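Local atomic coordinates of arylesterase (Sulfolobus solfataricus, PDB entry 5L2P), a protein that hydrolyses aromatic esters, p-nitrophenyl fatty acid esters and organophosphates such as paraoxon, as a serine esterase of the GDXG lipolytic family. Residues I97-E106 against R291-K302; D45-M53 against P63-K71. All blocks are in the same frame, centred on the assembly; numbering follows the deposited sequence.

Overall arrangement
Both contacts belong to the alpha/beta hydrolase fold and lie on the same side of the chain's centre, their own centres 14 Å apart. Contact 2 comes first along the chain and is complete before contact 1 opens: it pairs strands 49-56 and 61-68, the antiparallel hairpin at one margin of the eight-stranded sheet. Contact 1 packs helix 95-105 against helix 287-305, near the C-terminus, on one face of that sheet. Helix 95-105 is shared ground: it forms one side of contact 1, and Tyr67 and Pro69 of contact 2 lean on it. Asp45 ties the two together: its OD1 forms a salt bridge with Arg291 NH2 (2.7 Å), and its O probably accepts a hydrogen bond from Arg99 NH1. The hairpin's lead-in is thus anchored to both helices.

Contact 1: I97-E106 against R291-K302; sequences ISRILSNSCE and RQVTVMIGALLK
Helices 97-105 and 291-302 run roughly parallel, crossing at -36° with axes 7.8 Å apart, and converge where Cys105 CA and Gly298 CA are 4.4 Å apart. Both cover the same face of the central sheet of the alpha/beta hydrolase fold, where Leu101 and Ile297 each touch Phe153. Leu101 is a knob in a hole formed by Thr294, Ile297, Gly298 and Leu301; its CG stands anti to the backbone N (chi1 -176°), and CD1 enters the hole. Thr294 CG2 lies 3.8 Å from Leu101 CB and also meets Ile100 CG2, while its OG1 bonds back to Ser290 O. Ser104 CB lies 3.8 Å from Gly298 CA, where the helices come closest. Ile100 CD1 covers one face of the Arg291 guanidinium, offset toward its rim; the guanidinium also forms a salt bridge with Asp45 through NH2. From within its helix, Lys302 stretches fully extended past the carbonyls of Ser104 and Cys105 to Glu106, the first residue beyond helix 95-105, whose OE1 is bonded to Thr73. Lys302 NZ forms a salt bridge with Glu106 OE2 (3.0 Å). Replacing Lys302 with alanine would probably leave the Glu106 carboxylate without its cationic mate. NZ meets OE2 from above the carboxylate plane.

Contact 2: D45-M53 against P63-K71; sequences DPVGETRDM and PIRIYSPIK
The beta hairpin of strands 49-56 and 61-68 forms the margin of the alpha/beta hydrolase sheet, and its inner strand continues the pairing to strand 108-112. Strands 49-53 and 63-68 run antiparallel, at 164° with axes 4.6 Å apart, and Glu49-Ser68, Arg51-Ile66 and Met53-Ile64 are the hydrogen-bonded pairs. The register is fixed by nearly straight bonds such as Ser68 N to Glu49 O (2.9 Å, 177°) and Ile66 N to Arg51 O (2.8 Å). At the entry, Gly48 and Glu49 both face Ser68 in a classic beta bulge: Ser68 O accepts from Glu49 N and, in a weak, bent bond, from Gly48 N. Beside the bulge Ile70 CD1 packs against the Val47 backbone. On the face of Arg51, the guanidinium lies over Ile66 with one face while Glu49 CD stands at its edge in a long salt bridge. Along that face, Met53 CG and Ile64 CG1 lie side by side 3.6 Å apart, and both side chains also touch Trp135 of helix 124-138. The other face carries Thr50, Asp52, Arg65 and Tyr67, the last bonded through OH to Asp95. Thr50 CG2, anti to the backbone N, meets the Arg65 guanidinium at its edge. Arg65 NH2 also pairs with Glu92. The Asp52 carboxylate, turned 64° from the guanidinium plane, forms a salt bridge by charge alone; its very short approach is doubtful in detail, but no Arg65 N-H is aimed at Asp52 OD1.

Contact 1: I97-E106 against R291-K302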
# COMPACT_ATOMS: atom_id res chain seq x y z
N ILE A 97 -29.42 -12.16 -2.74
CA ILE A 97 -28.95 -11.11 -1.83
C ILE A 97 -30.12 -10.44 -1.12
O ILE A 97 -30.05 -10.21 0.11
CB ILE A 97 -28.10 -10.05 -2.52
CG1 ILE A 97 -26.88 -10.71 -3.20
CG2 ILE A 97 -27.60 -9.04 -1.49
CD1 ILE A 97 -26.03 -11.63 -2.33
N SER A 98 -31.18 -10.13 -1.88
CA SER A 98 -32.33 -9.44 -1.32
C SER A 98 -32.99 -10.26 -0.23
O SER A 98 -33.45 -9.70 0.75
CB SER A 98 -33.36 -9.14 -2.40
OG SER A 98 -32.78 -8.46 -3.51
N ARG A 99 -33.05 -11.57 -0.43
CA ARG A 99 -33.65 -12.50 0.53
C ARG A 99 -32.87 -12.55 1.84
O ARG A 99 -33.44 -12.46 2.91
CB ARG A 99 -33.74 -13.93 -0.03
CG ARG A 99 -34.75 -14.08 -1.11
CD ARG A 99 -34.43 -15.25 -2.06
NE ARG A 99 -35.57 -15.55 -2.90
CZ ARG A 99 -36.64 -16.20 -2.47
NH1 ARG A 99 -36.72 -16.67 -1.25
NH2 ARG A 99 -37.65 -16.44 -3.30
N ILE A 100 -31.55 -12.74 1.73
CA ILE A 100 -30.69 -12.75 2.92
C ILE A 100 -30.74 -11.39 3.62
O ILE A 100 -30.75 -11.32 4.86
CB ILE A 100 -29.25 -13.08 2.57
CG1 ILE A 100 -29.14 -14.50 2.02
CG2 ILE A 100 -28.35 -12.97 3.80
CD1 ILE A 100 -27.84 -14.75 1.26
N LEU A 101 -30.79 -10.31 2.84
CA LEU A 101 -30.77 -8.97 3.42
C LEU A 101 -32.03 -8.68 4.21
O LEU A 101 -31.98 -8.14 5.34
CB LEU A 101 -30.56 -7.91 2.32
CG LEU A 101 -30.43 -6.44 2.80
CD1 LEU A 101 -29.21 -6.19 3.67
CD2 LEU A 101 -30.41 -5.58 1.57
N SER A 102 -33.15 -9.05 3.61
CA SER A 102 -34.47 -8.92 4.24
C SER A 102 -34.55 -9.68 5.57
O SER A 102 -35.05 -9.16 6.55
CB SER A 102 -35.55 -9.44 3.26
OG SER A 102 -36.86 -9.27 3.79
N ASN A 103 -34.07 -10.91 5.58
CA ASN A 103 -34.14 -11.75 6.78
C ASN A 103 -33.22 -11.24 7.87
O ASN A 103 -33.57 -11.30 9.03
CB ASN A 103 -33.79 -13.19 6.44
CG ASN A 103 -34.89 -13.89 5.63
OD1 ASN A 103 -36.04 -13.49 5.67
ND2 ASN A 103 -34.53 -14.94 4.90
N SER A 104 -32.05 -10.73 7.49
CA SER A 104 -31.07 -10.20 8.44
C SER A 104 -31.55 -8.88 9.02
O SER A 104 -31.44 -8.66 10.22
CB SER A 104 -29.75 -9.95 7.74
OG SER A 104 -29.19 -11.14 7.27
N CYS A 105 -32.05 -8.00 8.16
CA CYS A 105 -32.66 -6.74 8.59
C CYS A 105 -33.95 -6.94 9.36
O CYS A 105 -34.31 -6.09 10.18
CB CYS A 105 -32.99 -5.87 7.37
SG CYS A 105 -31.53 -5.22 6.55
N GLU A 106 -34.66 -8.02 9.05
CA GLU A 106 -35.99 -8.31 9.58
C GLU A 106 -36.94 -7.20 9.20
O GLU A 106 -37.74 -6.70 10.02
CB GLU A 106 -35.93 -8.54 11.10
CG GLU A 106 -35.14 -9.78 11.46
CD GLU A 106 -34.89 -9.92 12.95
OE1 GLU A 106 -35.76 -9.48 13.75
OE2 GLU A 106 -33.80 -10.45 13.31
N ARG A 291 -22.48 -14.07 1.66
CA ARG A 291 -23.53 -14.20 2.65
C ARG A 291 -23.18 -13.43 3.94
O ARG A 291 -24.01 -12.70 4.49
CB ARG A 291 -23.79 -15.68 2.97
CG ARG A 291 -24.81 -15.89 4.05
CD ARG A 291 -24.95 -17.34 4.36
NE ARG A 291 -25.63 -18.01 3.26
CZ ARG A 291 -26.96 -18.04 3.09
NH1 ARG A 291 -27.77 -17.42 3.95
NH2 ARG A 291 -27.48 -18.69 2.06
N GLN A 292 -21.97 -13.64 4.42
CA GLN A 292 -21.48 -13.03 5.66
C GLN A 292 -21.51 -11.52 5.61
O GLN A 292 -21.96 -10.88 6.58
CB GLN A 292 -20.06 -13.50 5.98
CG GLN A 292 -20.03 -14.94 6.49
CD GLN A 292 -18.65 -15.40 6.79
OE1 GLN A 292 -17.74 -15.30 5.94
NE2 GLN A 292 -18.46 -15.92 7.99
N VAL A 293 -21.10 -10.95 4.49
CA VAL A 293 -21.17 -9.49 4.31
C VAL A 293 -22.59 -8.98 4.39
O VAL A 293 -22.85 -7.96 5.05
CB VAL A 293 -20.46 -9.04 3.01
CG1 VAL A 293 -20.70 -7.58 2.69
CG2 VAL A 293 -18.96 -9.29 3.10
N THR A 294 -23.52 -9.68 3.71
CA THR A 294 -24.96 -9.29 3.69
C THR A 294 -25.56 -9.37 5.10
O THR A 294 -26.34 -8.51 5.49
CB THR A 294 -25.79 -10.16 2.72
OG1 THR A 294 -25.11 -10.25 1.47
CG2 THR A 294 -27.12 -9.54 2.46
N VAL A 295 -25.20 -10.42 5.83
CA VAL A 295 -25.67 -10.60 7.21
C VAL A 295 -25.13 -9.51 8.16
O VAL A 295 -25.88 -9.00 8.99
CB VAL A 295 -25.30 -12.00 7.74
CG1 VAL A 295 -25.43 -12.12 9.24
CG2 VAL A 295 -26.19 -13.04 7.10
N MET A 296 -23.85 -9.19 8.01
CA MET A 296 -23.24 -8.07 8.79
C MET A 296 -23.96 -6.74 8.55
O MET A 296 -24.31 -5.99 9.49
CB MET A 296 -21.75 -7.89 8.45
CG MET A 296 -20.90 -9.02 8.97
SD MET A 296 -19.13 -8.76 8.83
CE MET A 296 -18.94 -8.74 7.08
N ILE A 297 -24.18 -6.44 7.27
CA ILE A 297 -24.85 -5.22 6.89
C ILE A 297 -26.25 -5.20 7.47
O ILE A 297 -26.68 -4.16 7.95
CB ILE A 297 -24.88 -5.07 5.37
CG1 ILE A 297 -23.48 -4.69 4.84
CG2 ILE A 297 -25.91 -4.04 4.93
CD1 ILE A 297 -23.32 -4.84 3.32
N GLY A 298 -26.97 -6.32 7.38
CA GLY A 298 -28.33 -6.43 7.93
C GLY A 298 -28.40 -6.16 9.42
O GLY A 298 -29.30 -5.48 9.90
N ALA A 299 -27.44 -6.71 10.16
CA ALA A 299 -27.35 -6.48 11.59
C ALA A 299 -27.19 -4.97 11.94
O ALA A 299 -27.78 -4.49 12.90
CB ALA A 299 -26.19 -7.26 12.19
N LEU A 300 -26.39 -4.27 11.15
CA LEU A 300 -26.19 -2.84 11.34
C LEU A 300 -27.39 -2.02 10.96
O LEU A 300 -27.75 -1.09 11.67
CB LEU A 300 -24.97 -2.35 10.54
CG LEU A 300 -23.63 -2.90 11.03
CD1 LEU A 300 -22.53 -2.47 10.07
CD2 LEU A 300 -23.34 -2.44 12.45
N LEU A 301 -28.03 -2.35 9.84
CA LEU A 301 -29.29 -1.70 9.45
C LEU A 301 -30.41 -1.93 10.45
O LEU A 301 -31.15 -1.00 10.82
CB LEU A 301 -29.75 -2.16 8.09
CG LEU A 301 -28.89 -1.67 6.92
CD1 LEU A 301 -29.36 -2.35 5.65
CD2 LEU A 301 -28.95 -0.14 6.75
N LYS A 302 -30.53 -3.17 10.89
CA LYS A 302 -31.51 -3.53 11.93
C LYS A 302 -31.30 -2.67 13.17
O LYS A 302 -32.22 -2.19 13.78
CB LYS A 302 -31.35 -5.00 12.27
CG LYS A 302 -32.23 -5.50 13.38
CD LYS A 302 -31.86 -6.93 13.68
CE LYS A 302 -32.52 -7.44 14.94
NZ LYS A 302 -32.13 -8.86 15.18

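Contact 2: D45-M53 against P63-K71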
# COMPACT_ATOMS: atom_id res chain seq x y z
N ASP A 45 -32.32 -18.19 0.14
CA ASP A 45 -32.98 -18.48 1.40
C ASP A 45 -34.49 -18.21 1.27
O ASP A 45 -34.91 -17.34 0.52
CB ASP A 45 -32.40 -17.64 2.53
CG ASP A 45 -31.00 -18.08 2.94
OD1 ASP A 45 -30.22 -18.52 2.08
OD2 ASP A 45 -30.67 -17.93 4.13
N PRO A 46 -35.30 -18.95 2.01
CA PRO A 46 -36.71 -18.62 2.04
C PRO A 46 -37.01 -17.31 2.79
O PRO A 46 -36.35 -17.00 3.77
CB PRO A 46 -37.36 -19.84 2.72
CG PRO A 46 -36.27 -20.52 3.44
CD PRO A 46 -34.97 -20.14 2.82
N VAL A 47 -38.03 -16.60 2.34
CA VAL A 47 -38.55 -15.41 3.00
C VAL A 47 -40.04 -15.56 3.29
O VAL A 47 -40.64 -16.58 3.01
CB VAL A 47 -38.29 -14.15 2.14
CG1 VAL A 47 -36.81 -13.85 2.11
CG2 VAL A 47 -38.81 -14.32 0.71
N GLY A 48 -40.63 -14.52 3.89
CA GLY A 48 -42.03 -14.54 4.28
C GLY A 48 -42.92 -14.49 3.04
O GLY A 48 -43.83 -15.26 2.89
N GLU A 49 -42.64 -13.57 2.13
CA GLU A 49 -43.45 -13.38 0.95
C GLU A 49 -42.67 -12.61 -0.13
O GLU A 49 -41.72 -11.91 0.14
CB GLU A 49 -44.69 -12.57 1.32
CG GLU A 49 -45.81 -12.65 0.29
CD GLU A 49 -46.91 -11.63 0.55
OE1 GLU A 49 -46.96 -11.04 1.65
OE2 GLU A 49 -47.74 -11.42 -0.35
N THR A 50 -43.10 -12.76 -1.38
CA THR A 50 -42.51 -12.11 -2.54
C THR A 50 -43.64 -11.64 -3.43
O THR A 50 -44.55 -12.41 -3.73
CB THR A 50 -41.62 -13.11 -3.30
OG1 THR A 50 -40.39 -13.24 -2.58
CG2 THR A 50 -41.32 -12.68 -4.70
N ARG A 51 -43.58 -10.40 -3.88
CA ARG A 51 -44.64 -9.82 -4.69
C ARG A 51 -44.01 -8.98 -5.79
O ARG A 51 -43.25 -8.06 -5.50
CB ARG A 51 -45.59 -8.99 -3.82
CG ARG A 51 -46.78 -8.35 -4.52
CD ARG A 51 -47.83 -7.85 -3.53
NE ARG A 51 -47.40 -6.68 -2.71
CZ ARG A 51 -46.86 -6.74 -1.48
NH1 ARG A 51 -46.66 -7.89 -0.84
NH2 ARG A 51 -46.52 -5.61 -0.85
N ASP A 52 -44.30 -9.33 -7.05
CA ASP A 52 -43.84 -8.56 -8.20
C ASP A 52 -44.90 -7.57 -8.58
O ASP A 52 -46.07 -7.87 -8.47
CB ASP A 52 -43.57 -9.46 -9.38
CG ASP A 52 -42.29 -10.25 -9.26
OD1 ASP A 52 -41.45 -9.93 -8.41
OD2 ASP A 52 -42.12 -11.19 -10.06
N MET A 53 -44.49 -6.38 -9.00
CA MET A 53 -45.42 -5.35 -9.47
C MET A 53 -44.69 -4.29 -10.29
O MET A 53 -43.49 -4.40 -10.47
CB MET A 53 -46.18 -4.70 -8.31
CG MET A 53 -45.38 -3.82 -7.36
SD MET A 53 -46.54 -2.82 -6.36
CE MET A 53 -47.47 -4.09 -5.46
N PRO A 63 -40.49 -2.20 -13.16
CA PRO A 63 -40.78 -3.39 -12.36
C PRO A 63 -40.04 -3.38 -11.01
O PRO A 63 -38.89 -2.98 -10.95
CB PRO A 63 -40.30 -4.56 -13.24
CG PRO A 63 -40.00 -3.97 -14.56
CD PRO A 63 -39.69 -2.51 -14.35
N ILE A 64 -40.71 -3.83 -9.96
CA ILE A 64 -40.10 -4.02 -8.67
C ILE A 64 -40.52 -5.35 -8.07
O ILE A 64 -41.49 -5.95 -8.49
CB ILE A 64 -40.47 -2.88 -7.69
CG1 ILE A 64 -41.97 -2.77 -7.51
CG2 ILE A 64 -39.93 -1.56 -8.20
CD1 ILE A 64 -42.35 -1.84 -6.36
N ARG A 65 -39.74 -5.82 -7.08
CA ARG A 65 -40.11 -6.98 -6.30
C ARG A 65 -40.03 -6.58 -4.82
O ARG A 65 -39.03 -6.06 -4.36
CB ARG A 65 -39.18 -8.14 -6.58
CG ARG A 65 -39.68 -9.47 -5.98
CD ARG A 65 -38.73 -10.67 -6.21
NE ARG A 65 -38.42 -10.96 -7.60
CZ ARG A 65 -39.14 -11.72 -8.39
NH1 ARG A 65 -40.24 -12.29 -7.93
NH2 ARG A 65 -38.76 -11.90 -9.64
N ILE A 66 -41.11 -6.82 -4.09
CA ILE A 66 -41.18 -6.56 -2.66
C ILE A 66 -40.94 -7.85 -1.89
O ILE A 66 -41.69 -8.84 -2.09
CB ILE A 66 -42.57 -6.07 -2.20
CG1 ILE A 66 -43.21 -5.07 -3.18
CG2 ILE A 66 -42.47 -5.49 -0.79
CD1 ILE A 66 -42.27 -3.95 -3.65
N TYR A 67 -39.92 -7.83 -1.00
CA TYR A 67 -39.62 -8.98 -0.15
C TYR A 67 -40.09 -8.75 1.26
O TYR A 67 -39.76 -7.74 1.84
CB TYR A 67 -38.13 -9.26 -0.12
CG TYR A 67 -37.50 -9.54 -1.45
CD1 TYR A 67 -37.20 -8.53 -2.35
CD2 TYR A 67 -37.17 -10.82 -1.81
CE1 TYR A 67 -36.60 -8.81 -3.58
CE2 TYR A 67 -36.61 -11.11 -3.04
CZ TYR A 67 -36.32 -10.10 -3.91
OH TYR A 67 -35.69 -10.34 -5.09
N SER A 68 -40.86 -9.69 1.81
CA SER A 68 -41.22 -9.65 3.21
C SER A 68 -40.43 -10.70 3.94
O SER A 68 -40.37 -11.82 3.47
CB SER A 68 -42.69 -9.96 3.39
OG SER A 68 -43.48 -9.09 2.63
N PRO A 69 -39.81 -10.34 5.09
CA PRO A 69 -38.94 -11.28 5.79
C PRO A 69 -39.69 -12.42 6.45
O PRO A 69 -40.89 -12.35 6.62
CB PRO A 69 -38.25 -10.39 6.84
CG PRO A 69 -39.25 -9.35 7.14
CD PRO A 69 -39.92 -9.07 5.82
N ILE A 70 -38.97 -13.48 6.81
CA ILE A 70 -39.52 -14.59 7.57
C ILE A 70 -40.09 -14.08 8.88
O ILE A 70 -41.18 -14.47 9.27
CB ILE A 70 -38.43 -15.65 7.90
CG1 ILE A 70 -37.97 -16.38 6.64
CG2 ILE A 70 -38.94 -16.69 8.88
CD1 ILE A 70 -39.01 -17.30 6.02
N LYS A 71 -39.34 -13.22 9.56
CA LYS A 71 -39.77 -12.58 10.81
C LYS A 71 -39.58 -11.08 10.64
O LYS A 71 -38.44 -10.61 10.46
CB LYS A 71 -38.96 -13.08 12.02
CG LYS A 71 -38.53 -14.55 11.96
CD LYS A 71 -38.37 -15.23 13.33
CE LYS A 71 -38.46 -16.77 13.28
NZ LYS A 71 -37.21 -17.45 12.80